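Long-range contacts in globin protein (Ramazzottius varieornatus, PDB 5ZIQ), which is a globin with a six-coordinate heme that probably binds oxygen, although its role in the tardigrade is unknown: residues L109-R114 and K164-F169; E131-V135 and I158-T162. All blocks are in the same frame, centred on the assembly; numbering follows the deposited sequence.

In the fold
Both contacts use helix 148-170, which corresponds to helix H of the globin fold. Interaction 1 sets its C-terminal part against helix 102-115 (helix F), just ahead of the axial ligand His116; interaction 2 sets its middle against helix 127-142 (helix G), nearer the centre of the chain. They meet where Leu109 packs on Trp160 and Thr161. Each has a buried side and a more open polar side, but the chemistry differs. In interaction 1 two glycines bring the backbones together, and CA-H...O contacts join them beside the heme. In interaction 2 the helices stand well apart, and side chains span the gap through one short carboxylate-hydroxyl bond, two waters and an aliphatic cluster.

Interaction 1: residues L109-R114 and K164-F169; sequences LKRVGR and KIREGF. With HEM (protoporphyrin IX containing Fe), chain E; SO4 (sulfate ion), chain G.
The carbonyl oxygen of Lys110 is gripped twice: Arg114 N of its own helix donates to Lys110 O at 3.0 Å, and Gly168 CA of the facing helix lies 3.3 Å from Lys110 O in a CA-H...O contact. The reverse exchange is built alike, with Gly113 CA 3.2 Å from Ile165 O, which also takes the helical bond from Phe169 N. A CB on Gly113 would fall onto Ile165 O, and one on Gly168 onto Lys110 O; the two bare backbones therefore close to an axial separation of 6.2 Å at a crossing angle of -52°. Phe169 closes the C-terminal end: chi1 of -175° carries its ring back beside Gly113, and its edge, through CD1, meets Gly113 O at 3.4 Å. On the buried side Leu109 CD2 touches Ile165 CG1 at 4.0 Å. Ile165 then reaches a heme vinyl group, its CD1 3.5 Å from the vinyl carbon HEM CBC, while Val112 CG1 lies against the ring near the CHD bridge. Val112 also bonds through its carbonyl oxygen to ND1 of His116, an axial iron ligand, so the same turn touches the heme and probably helps to orient its histidine. Toward the surface the extended Lys110 chain, in the conformer described, crosses Glu167 and makes a long salt bridge, NZ to OE2 at 3.9 Å, while Lys164 reaches the other carboxylate oxygen, also at long range. Elsewhere on helix 102-115, Arg111 clasps one sulfate oxygen, O1, with both NE and NH2; one conformer of Arg114 adds a weak, doubtful bond to O2 of this ion, probably from the crystallisation liquor. The chemistry suggests that close glycine-to-backbone fit, more than the stretched charge pairs, probably sets the spacing of these F and H helices beside the heme.

Interaction 2: residues E131-V135 and I158-T162; sequences EKCLV and ISWTT
Ile158 slides its CG2 methyl along the aliphatic part of Glu131, coming within 3.5 Å of Glu131 CG, the two side chains running in opposite directions. The Glu131 chain, extended beyond CG (chi2 -174°), carries its carboxylate across to helix 148-170. There Thr162 OG1 donates to Glu131 OE2 in a short bond of 2.6 Å, approaching from the anti side and 22° out of the carboxylate plane. The hydroxyl of the buried Thr162 thus has an acceptor on the facing helix. The other oxygen, Glu131 OE1, stands 4.0 Å from Ser159 OG and, in the serine conformer described, is joined to it by water: one molecule donates to both, 2.7 Å from Glu131 OE1, and a second makes a longer bridge beside it. Ser159 OG is also bonded to Lys155 O, one turn back. Along its other branch Ile158 makes an apolar contact. Its CD1 wedges between Leu134 CD2 and Val135 CG2, at 3.8 Å from Leu134 CD2, and Leu134 continues inward to Ile89 and Tyr92 of helix 79-97. Because the axes lie 11.1 Å apart, at 145° and so roughly antiparallel, side chains do all the joining in this pairing of globin helices G and H. Cut back to an alanine, Glu131 would probably leave the Thr162 hydroxyl without its acceptor, take the CG contact from the CG2 methyl of Ile158 and deprive both waters of a partner. The short bond at OE2 and the nearer water at OE1 would probably favour the carboxylate form, one oxygen tied to a buried hydroxyl and the other to water.

Interaction 1: residues L109-R114 and K164-F169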
ATOM      1  N   LEU A 109      -5.596   9.110   4.335  1.00  9.66           N
ATOM      2  CA  LEU A 109      -6.049   8.149   3.329  1.00 10.54           C
ATOM      3  C   LEU A 109      -6.978   8.779   2.302  1.00 10.86           C
ATOM      4  O   LEU A 109      -6.874   8.483   1.104  1.00 10.79           O
ATOM      5  CB  LEU A 109      -6.676   6.923   3.979  1.00 11.11           C
ATOM      6  CG  LEU A 109      -5.703   6.068   4.806  1.00 11.47           C
ATOM      7  CD1 LEU A 109      -6.529   5.089   5.625  1.00 14.92           C
ATOM      8  CD2 LEU A 109      -4.678   5.353   3.912  1.00 12.75           C
ATOM      9  N   LYS A 110      -7.886   9.658   2.735  0.70 10.88           N
ATOM     10  CA  LYS A 110      -8.758  10.312   1.751  0.70 11.23           C
ATOM     11  C   LYS A 110      -7.951  11.205   0.808  0.70 11.46           C
ATOM     12  O   LYS A 110      -8.248  11.254  -0.382  0.70 12.96           O
ATOM     13  CB  LYS A 110      -9.892  11.098   2.434  0.70 12.15           C
ATOM     14  CG  LYS A 110     -10.879  10.192   3.159  0.70 13.62           C
ATOM     15  CD  LYS A 110     -11.895  10.971   3.974  0.70 17.38           C
ATOM     16  CE  LYS A 110     -12.584  10.053   4.967  0.70 22.44           C
ATOM     17  NZ  LYS A 110     -13.624  10.774   5.751  0.70 29.21           N
ATOM     18  N   ARG A 111      -6.893  11.856   1.310  1.00 11.48           N
ATOM     19  CA  ARG A 111      -6.013  12.629   0.425  1.00 12.99           C
ATOM     20  C   ARG A 111      -5.390  11.759  -0.692  1.00 11.69           C
ATOM     21  O   ARG A 111      -5.384  12.166  -1.858  1.00 12.60           O
ATOM     22  CB  ARG A 111      -4.916  13.329   1.216  1.00 13.90           C
ATOM     23  CG  ARG A 111      -3.899  14.042   0.320  1.00 16.19           C
ATOM     24  CD  ARG A 111      -2.983  14.967   1.070  1.00 18.77           C
ATOM     25  NE  ARG A 111      -3.710  16.164   1.460  1.00 21.21           N
ATOM     26  CZ  ARG A 111      -3.976  16.531   2.709  1.00 21.51           C
ATOM     27  NH1 ARG A 111      -3.573  15.797   3.740  1.00 19.42           N
ATOM     28  NH2 ARG A 111      -4.662  17.648   2.919  1.00 24.69           N
ATOM     29  N   VAL A 112      -4.920  10.557  -0.343  1.00 11.16           N
ATOM     30  CA  VAL A 112      -4.329   9.640  -1.336  1.00 11.36           C
ATOM     31  C   VAL A 112      -5.350   9.398  -2.446  1.00 12.13           C
ATOM     32  O   VAL A 112      -5.022   9.478  -3.629  1.00 12.44           O
ATOM     33  CB  VAL A 112      -3.950   8.293  -0.688  1.00 10.61           C
ATOM     34  CG1 VAL A 112      -3.551   7.263  -1.737  1.00 11.60           C
ATOM     35  CG2 VAL A 112      -2.816   8.477   0.313  1.00 11.64           C
ATOM     36  N   GLY A 113      -6.596   9.120  -2.062  1.00 11.38           N
ATOM     37  CA  GLY A 113      -7.641   8.886  -3.067  1.00 12.53           C
ATOM     38  C   GLY A 113      -7.874  10.096  -3.953  1.00 13.03           C
ATOM     39  O   GLY A 113      -7.944   9.953  -5.181  1.00 13.15           O
ATOM     40  N   ARG A 114      -7.981  11.270  -3.335  0.50 13.49           N
ATOM     41  CA  ARG A 114      -8.178  12.525  -4.075  0.50 15.23           C
ATOM     42  C   ARG A 114      -7.034  12.805  -5.053  0.50 14.85           C
ATOM     43  O   ARG A 114      -7.254  13.385  -6.117  0.50 15.13           O
ATOM     44  CB  ARG A 114      -8.364  13.683  -3.090  0.50 18.31           C
ATOM     45  CG  ARG A 114      -8.512  15.058  -3.710  0.50 20.66           C
ATOM     46  CD  ARG A 114      -9.309  15.984  -2.801  0.50 24.81           C
ATOM     47  NE  ARG A 114      -9.494  15.430  -1.464  0.50 27.16           N
ATOM     48  CZ  ARG A 114      -8.586  15.492  -0.497  0.50 28.62           C
ATOM     49  NH1 ARG A 114      -7.420  16.087  -0.719  0.50 31.43           N
ATOM     50  NH2 ARG A 114      -8.839  14.959   0.690  0.50 26.73           N
ATOM     51  N   LYS A 164     -11.191   3.702   2.509  1.00 13.18           N
ATOM     52  CA  LYS A 164     -11.011   5.132   2.828  1.00 12.59           C
ATOM     53  C   LYS A 164     -10.373   5.886   1.680  1.00 12.43           C
ATOM     54  O   LYS A 164     -10.744   7.031   1.398  1.00 13.44           O
ATOM     55  CB  LYS A 164     -10.214   5.341   4.129  1.00 12.65           C
ATOM     56  CG  LYS A 164     -10.816   4.657   5.348  1.00 14.07           C
ATOM     57  CD  LYS A 164     -12.302   4.962   5.506  1.00 15.16           C
ATOM     58  CE  LYS A 164     -12.874   4.278   6.741  1.00 18.85           C
ATOM     59  NZ  LYS A 164     -14.313   4.589   6.950  1.00 24.81           N
ATOM     60  N   ILE A 165      -9.406   5.249   1.028  1.00 11.42           N
ATOM     61  CA  ILE A 165      -8.794   5.826  -0.171  1.00 10.95           C
ATOM     62  C   ILE A 165      -9.872   6.032  -1.238  1.00 13.02           C
ATOM     63  O   ILE A 165      -9.949   7.102  -1.820  1.00 12.77           O
ATOM     64  CB  ILE A 165      -7.618   4.955  -0.685  1.00 10.93           C
ATOM     65  CG1 ILE A 165      -6.474   5.008   0.338  1.00 10.41           C
ATOM     66  CG2 ILE A 165      -7.122   5.462  -2.039  1.00 11.92           C
ATOM     67  CD1 ILE A 165      -5.367   3.986   0.112  1.00 11.35           C
ATOM     68  N   ARG A 166     -10.734   5.036  -1.440  1.00 14.58           N
ATOM     69  CA  ARG A 166     -11.816   5.156  -2.416  1.00 16.98           C
ATOM     70  C   ARG A 166     -12.790   6.290  -2.092  1.00 18.66           C
ATOM     71  O   ARG A 166     -13.224   6.998  -3.006  1.00 21.15           O
ATOM     72  CB  ARG A 166     -12.543   3.828  -2.540  1.00 18.19           C
ATOM     73  CG  ARG A 166     -11.731   2.778  -3.275  1.00 20.60           C
ATOM     74  CD  ARG A 166     -12.528   1.492  -3.377  1.00 23.34           C
ATOM     75  NE  ARG A 166     -13.809   1.758  -4.019  1.00 25.70           N
ATOM     76  CZ  ARG A 166     -14.768   0.856  -4.197  1.00 31.20           C
ATOM     77  NH1 ARG A 166     -14.606  -0.397  -3.776  1.00 33.92           N
ATOM     78  NH2 ARG A 166     -15.895   1.212  -4.795  1.00 31.86           N
ATOM     79  N   GLU A 167     -13.097   6.477  -0.801  1.00 18.07           N
ATOM     80  CA  GLU A 167     -13.939   7.604  -0.339  1.00 19.85           C
ATOM     81  C   GLU A 167     -13.345   8.938  -0.758  1.00 19.23           C
ATOM     82  O   GLU A 167     -14.056   9.815  -1.248  1.00 21.42           O
ATOM     83  CB  GLU A 167     -14.102   7.597   1.178  1.00 22.45           C
ATOM     84  CG  GLU A 167     -15.084   6.573   1.718  1.00 26.74           C
ATOM     85  CD  GLU A 167     -15.191   6.599   3.237  1.00 32.22           C
ATOM     86  OE1 GLU A 167     -15.862   5.706   3.788  1.00 38.55           O
ATOM     87  OE2 GLU A 167     -14.630   7.512   3.886  1.00 35.13           O
ATOM     88  N   GLY A 168     -12.031   9.081  -0.587  1.00 17.45           N
ATOM     89  CA  GLY A 168     -11.341  10.291  -0.989  1.00 17.18           C
ATOM     90  C   GLY A 168     -11.412  10.508  -2.483  1.00 18.27           C
ATOM     91  O   GLY A 168     -11.614  11.623  -2.924  1.00 18.65           O
ATOM     92  N   PHE A 169     -11.237   9.439  -3.262  1.00 16.62           N
ATOM     93  CA  PHE A 169     -11.361   9.519  -4.712  1.00 18.44           C
ATOM     94  C   PHE A 169     -12.745   9.999  -5.153  1.00 19.23           C
ATOM     95  O   PHE A 169     -12.849  10.764  -6.113  1.00 20.76           O
ATOM     96  CB  PHE A 169     -11.027   8.171  -5.347  1.00 18.80           C
ATOM     97  CG  PHE A 169     -11.012   8.185  -6.858  1.00 18.55           C
ATOM     98  CD1 PHE A 169      -9.857   8.535  -7.559  1.00 18.53           C
ATOM     99  CD2 PHE A 169     -12.153   7.827  -7.578  1.00 20.79           C
ATOM    100  CE1 PHE A 169      -9.835   8.509  -8.954  1.00 20.04           C
ATOM    101  CE2 PHE A 169     -12.139   7.810  -8.968  1.00 22.38           C
ATOM    102  CZ  PHE A 169     -10.984   8.159  -9.655  1.00 21.21           C
TER
HETATM  103  CHA HEM E1001       0.309   8.960  -7.349  0.50 13.79           C
HETATM  104  CHB HEM E1001      -0.669   5.027  -9.977  0.50 12.58           C
HETATM  105  CHC HEM E1001      -2.916   3.174  -6.034  0.50 11.33           C
HETATM  106  CHD HEM E1001      -0.330   6.282  -3.358  0.50 10.15           C
HETATM  107  C1A HEM E1001       0.178   8.099  -8.411  0.50 12.99           C
HETATM  108  C2A HEM E1001       0.472   8.420  -9.760  0.50 13.81           C
HETATM  109  C3A HEM E1001       0.197   7.315 -10.507  0.50 12.82           C
HETATM  110  C4A HEM E1001      -0.259   6.301  -9.630  0.50 12.68           C
HETATM  111  CMA HEM E1001       0.373   7.182 -11.996  0.50 13.73           C
HETATM  112  CAA HEM E1001       0.992   9.751 -10.255  0.50 16.70           C
HETATM  113  CBA HEM E1001       2.378   9.604 -10.899  0.50 20.81           C
HETATM  114  CGA HEM E1001       3.407   9.268  -9.855  0.50 25.11           C
HETATM  115  O1A HEM E1001       3.461   9.929  -8.794  0.50 28.02           O
HETATM  116  O2A HEM E1001       4.207   8.330 -10.041  0.50 27.28           O
HETATM  117  C1B HEM E1001      -1.427   4.194  -9.135  0.50 12.57           C
HETATM  118  C2B HEM E1001      -2.085   3.015  -9.566  0.50 13.60           C
HETATM  119  C3B HEM E1001      -2.725   2.478  -8.484  0.50 13.02           C
HETATM  120  C4B HEM E1001      -2.430   3.363  -7.336  0.50 11.61           C
HETATM  121  CMB HEM E1001      -2.087   2.474 -10.977  0.50 15.58           C
HETATM  122  CAB HEM E1001      -3.540   1.256  -8.442  0.50 13.99           C
HETATM  123  CBB HEM E1001      -3.098   0.151  -9.042  0.50 15.02           C
HETATM  124  C1C HEM E1001      -2.341   3.788  -4.931  0.50  9.58           C
HETATM  125  C2C HEM E1001      -2.404   3.360  -3.603  0.50  9.32           C
HETATM  126  C3C HEM E1001      -1.639   4.244  -2.847  0.50  9.54           C
HETATM  127  C4C HEM E1001      -1.113   5.219  -3.726  0.50  9.89           C
HETATM  128  CMC HEM E1001      -3.158   2.160  -3.093  0.50  9.61           C
HETATM  129  CAC HEM E1001      -1.370   4.226  -1.398  0.50  9.59           C
HETATM  130  CBC HEM E1001      -1.998   3.412  -0.573  0.50  9.00           C
HETATM  131  C1D HEM E1001      -0.014   7.289  -4.269  0.50 10.76           C
HETATM  132  C2D HEM E1001       0.588   8.555  -3.816  0.50 11.31           C
HETATM  133  C3D HEM E1001       0.766   9.301  -4.923  0.50 12.55           C
HETATM  134  C4D HEM E1001       0.266   8.488  -6.048  0.50 12.64           C
HETATM  135  CMD HEM E1001       0.927   8.925  -2.388  0.50 10.64           C
HETATM  136  CAD HEM E1001       1.356  10.697  -4.990  0.50 14.87           C
HETATM  137  CBD HEM E1001       0.209  11.691  -5.115  0.50 18.95           C
HETATM  138  CGD HEM E1001       0.716  13.110  -5.191  0.50 21.64           C
HETATM  139  O1D HEM E1001       1.890  13.365  -4.849  0.50 22.65           O
HETATM  140  O2D HEM E1001      -0.038  14.031  -5.591  0.50 21.66           O
HETATM  141  NA  HEM E1001      -0.302   6.814  -8.352  0.50 12.07           N
HETATM  142  NB  HEM E1001      -1.684   4.351  -7.835  0.50 11.79           N
HETATM  143  NC  HEM E1001      -1.570   4.919  -4.976  0.50  9.82           N
HETATM  144  ND  HEM E1001      -0.185   7.293  -5.609  0.50 11.92           N
HETATM  145 FE   HEM E1001      -0.915   5.893  -6.682  0.50 10.96          FE
HETATM  146  S   SO4 G1003      -5.315  18.425  -1.070  1.00 69.18           S
HETATM  147  O1  SO4 G1003      -5.836  18.140   0.286  1.00 59.31           O
HETATM  148  O2  SO4 G1003      -5.315  17.186  -1.882  1.00 64.07           O
HETATM  149  O3  SO4 G1003      -6.184  19.436  -1.720  1.00 61.81           O
HETATM  150  O4  SO4 G1003      -3.925  18.936  -0.970  1.00 69.18           O

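Interaction 2: residues E131-V135 and I158-T162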
ATOM      1  N   GLU A 131      -3.700  -3.814  -3.331  1.00 19.01           N
ATOM      2  CA  GLU A 131      -3.811  -4.717  -2.156  1.00 18.74           C
ATOM      3  C   GLU A 131      -3.022  -6.007  -2.294  1.00 17.75           C
ATOM      4  O   GLU A 131      -2.252  -6.339  -1.410  1.00 15.66           O
ATOM      5  CB  GLU A 131      -5.270  -5.086  -1.840  1.00 19.59           C
ATOM      6  CG  GLU A 131      -6.165  -3.905  -1.569  1.00 18.71           C
ATOM      7  CD  GLU A 131      -7.546  -4.324  -1.120  1.00 22.23           C
ATOM      8  OE1 GLU A 131      -7.830  -5.531  -0.921  1.00 27.30           O
ATOM      9  OE2 GLU A 131      -8.365  -3.431  -0.972  1.00 20.84           O
ATOM     10  N   LYS A 132      -3.223  -6.725  -3.407  1.00 16.38           N
ATOM     11  CA  LYS A 132      -2.510  -7.977  -3.676  1.00 17.62           C
ATOM     12  C   LYS A 132      -1.015  -7.730  -3.726  1.00 13.46           C
ATOM     13  O   LYS A 132      -0.249  -8.582  -3.335  1.00 15.24           O
ATOM     14  CB  LYS A 132      -2.958  -8.622  -5.007  1.00 20.01           C
ATOM     15  CG  LYS A 132      -4.165  -9.558  -4.908  1.00 26.42           C
ATOM     16  CD  LYS A 132      -4.759  -9.896  -6.275  1.00 30.47           C
ATOM     17  CE  LYS A 132      -4.230 -11.213  -6.830  1.00 27.19           C
ATOM     18  NZ  LYS A 132      -5.208 -11.870  -7.713  1.00 37.65           N
ATOM     19  N   CYS A 133      -0.617  -6.561  -4.216  1.00 13.68           N
ATOM     20  CA  CYS A 133       0.807  -6.208  -4.326  1.00 12.54           C
ATOM     21  C   CYS A 133       1.438  -5.972  -2.968  1.00 12.42           C
ATOM     22  O   CYS A 133       2.546  -6.444  -2.718  1.00 11.44           O
ATOM     23  CB  CYS A 133       1.003  -5.003  -5.232  1.00 12.83           C
ATOM     24  SG  CYS A 133       0.392  -5.325  -6.893  1.00 17.08           S
ATOM     25  N   LEU A 134       0.725  -5.257  -2.090  1.00 11.03           N
ATOM     26  CA  LEU A 134       1.173  -5.106  -0.711  1.00  9.73           C
ATOM     27  C   LEU A 134       1.220  -6.449  -0.002  1.00 10.82           C
ATOM     28  O   LEU A 134       2.203  -6.750   0.662  1.00 10.88           O
ATOM     29  CB  LEU A 134       0.297  -4.111   0.066  1.00 10.31           C
ATOM     30  CG  LEU A 134       0.707  -3.915   1.529  1.00  9.31           C
ATOM     31  CD1 LEU A 134       2.164  -3.480   1.712  1.00 10.37           C
ATOM     32  CD2 LEU A 134      -0.244  -2.898   2.153  1.00 11.69           C
ATOM     33  N   VAL A 135       0.172  -7.260  -0.163  1.00 11.98           N
ATOM     34  CA  VAL A 135       0.189  -8.626   0.400  1.00 13.48           C
ATOM     35  C   VAL A 135       1.407  -9.431  -0.084  1.00 13.27           C
ATOM     36  O   VAL A 135       2.085 -10.084   0.713  1.00 14.08           O
ATOM     37  CB  VAL A 135      -1.141  -9.358   0.115  1.00 14.97           C
ATOM     38  CG1 VAL A 135      -1.038 -10.850   0.391  1.00 16.84           C
ATOM     39  CG2 VAL A 135      -2.253  -8.721   0.933  1.00 15.40           C
ATOM     40  N   ILE A 158      -5.930  -3.884   5.325  1.00  8.57           N
ATOM     41  CA  ILE A 158      -5.686  -3.382   3.958  1.00  8.97           C
ATOM     42  C   ILE A 158      -7.018  -3.049   3.281  1.00  9.33           C
ATOM     43  O   ILE A 158      -7.124  -1.997   2.640  1.00 10.79           O
ATOM     44  CB  ILE A 158      -4.852  -4.376   3.115  1.00  9.14           C
ATOM     45  CG1 ILE A 158      -3.445  -4.507   3.711  1.00  9.25           C
ATOM     46  CG2 ILE A 158      -4.766  -3.928   1.653  1.00 11.36           C
ATOM     47  CD1 ILE A 158      -2.639  -5.654   3.137  1.00 10.92           C
ATOM     48  N   SER A 159      -8.021  -3.917   3.439  0.50  9.65           N
ATOM     49  CA  SER A 159      -9.363  -3.644   2.885  0.50  9.58           C
ATOM     50  C   SER A 159      -9.939  -2.326   3.402  0.50  9.14           C
ATOM     51  O   SER A 159     -10.452  -1.520   2.626  0.50 10.71           O
ATOM     52  CB  SER A 159     -10.331  -4.790   3.188  0.50 10.01           C
ATOM     53  OG  SER A 159      -9.986  -5.923   2.424  0.50 11.85           O
ATOM     54  N   TRP A 160      -9.810  -2.103   4.707  1.00  8.85           N
ATOM     55  CA  TRP A 160     -10.343  -0.899   5.331  1.00  8.90           C
ATOM     56  C   TRP A 160      -9.624   0.341   4.778  1.00  9.65           C
ATOM     57  O   TRP A 160     -10.277   1.336   4.420  1.00 10.70           O
ATOM     58  CB  TRP A 160     -10.212  -1.017   6.843  1.00  9.00           C
ATOM     59  CG  TRP A 160     -10.695   0.177   7.610  1.00 10.19           C
ATOM     60  CD1 TRP A 160     -11.965   0.387   8.087  1.00 11.18           C
ATOM     61  CD2 TRP A 160      -9.924   1.305   8.005  1.00 11.23           C
ATOM     62  NE1 TRP A 160     -12.025   1.595   8.752  1.00 11.52           N
ATOM     63  CE2 TRP A 160     -10.787   2.169   8.725  1.00 11.34           C
ATOM     64  CE3 TRP A 160      -8.577   1.678   7.831  1.00 14.18           C
ATOM     65  CZ2 TRP A 160     -10.359   3.386   9.261  1.00 13.64           C
ATOM     66  CZ3 TRP A 160      -8.151   2.889   8.368  1.00 15.40           C
ATOM     67  CH2 TRP A 160      -9.039   3.731   9.072  1.00 16.08           C
ATOM     68  N   THR A 161      -8.291   0.288   4.671  1.00  9.79           N
ATOM     69  CA  THR A 161      -7.579   1.426   4.061  1.00 10.36           C
ATOM     70  C   THR A 161      -8.044   1.709   2.637  1.00 10.72           C
ATOM     71  O   THR A 161      -8.200   2.878   2.280  1.00 12.51           O
ATOM     72  CB  THR A 161      -6.026   1.294   4.065  1.00 11.86           C
ATOM     73  OG1 THR A 161      -5.593   0.230   3.198  1.00 13.49           O
ATOM     74  CG2 THR A 161      -5.518   1.059   5.470  1.00 11.80           C
ATOM     75  N   THR A 162      -8.261   0.668   1.823  1.00 11.90           N
ATOM     76  CA  THR A 162      -8.733   0.871   0.429  1.00 13.53           C
ATOM     77  C   THR A 162     -10.072   1.582   0.382  1.00 14.18           C
ATOM     78  O   THR A 162     -10.278   2.468  -0.469  1.00 15.86           O
ATOM     79  CB  THR A 162      -8.848  -0.465  -0.306  1.00 14.71           C
ATOM     80  OG1 THR A 162      -7.544  -1.000  -0.419  1.00 17.10           O
ATOM     81  CG2 THR A 162      -9.455  -0.320  -1.747  1.00 16.34           C
TER
HETATM   82  O   HOH W   1     -10.101  -6.846  -0.124  1.00 34.02           O
HETATM   83  O   HOH W   2      -7.802  -7.458   1.701  1.00 36.14           O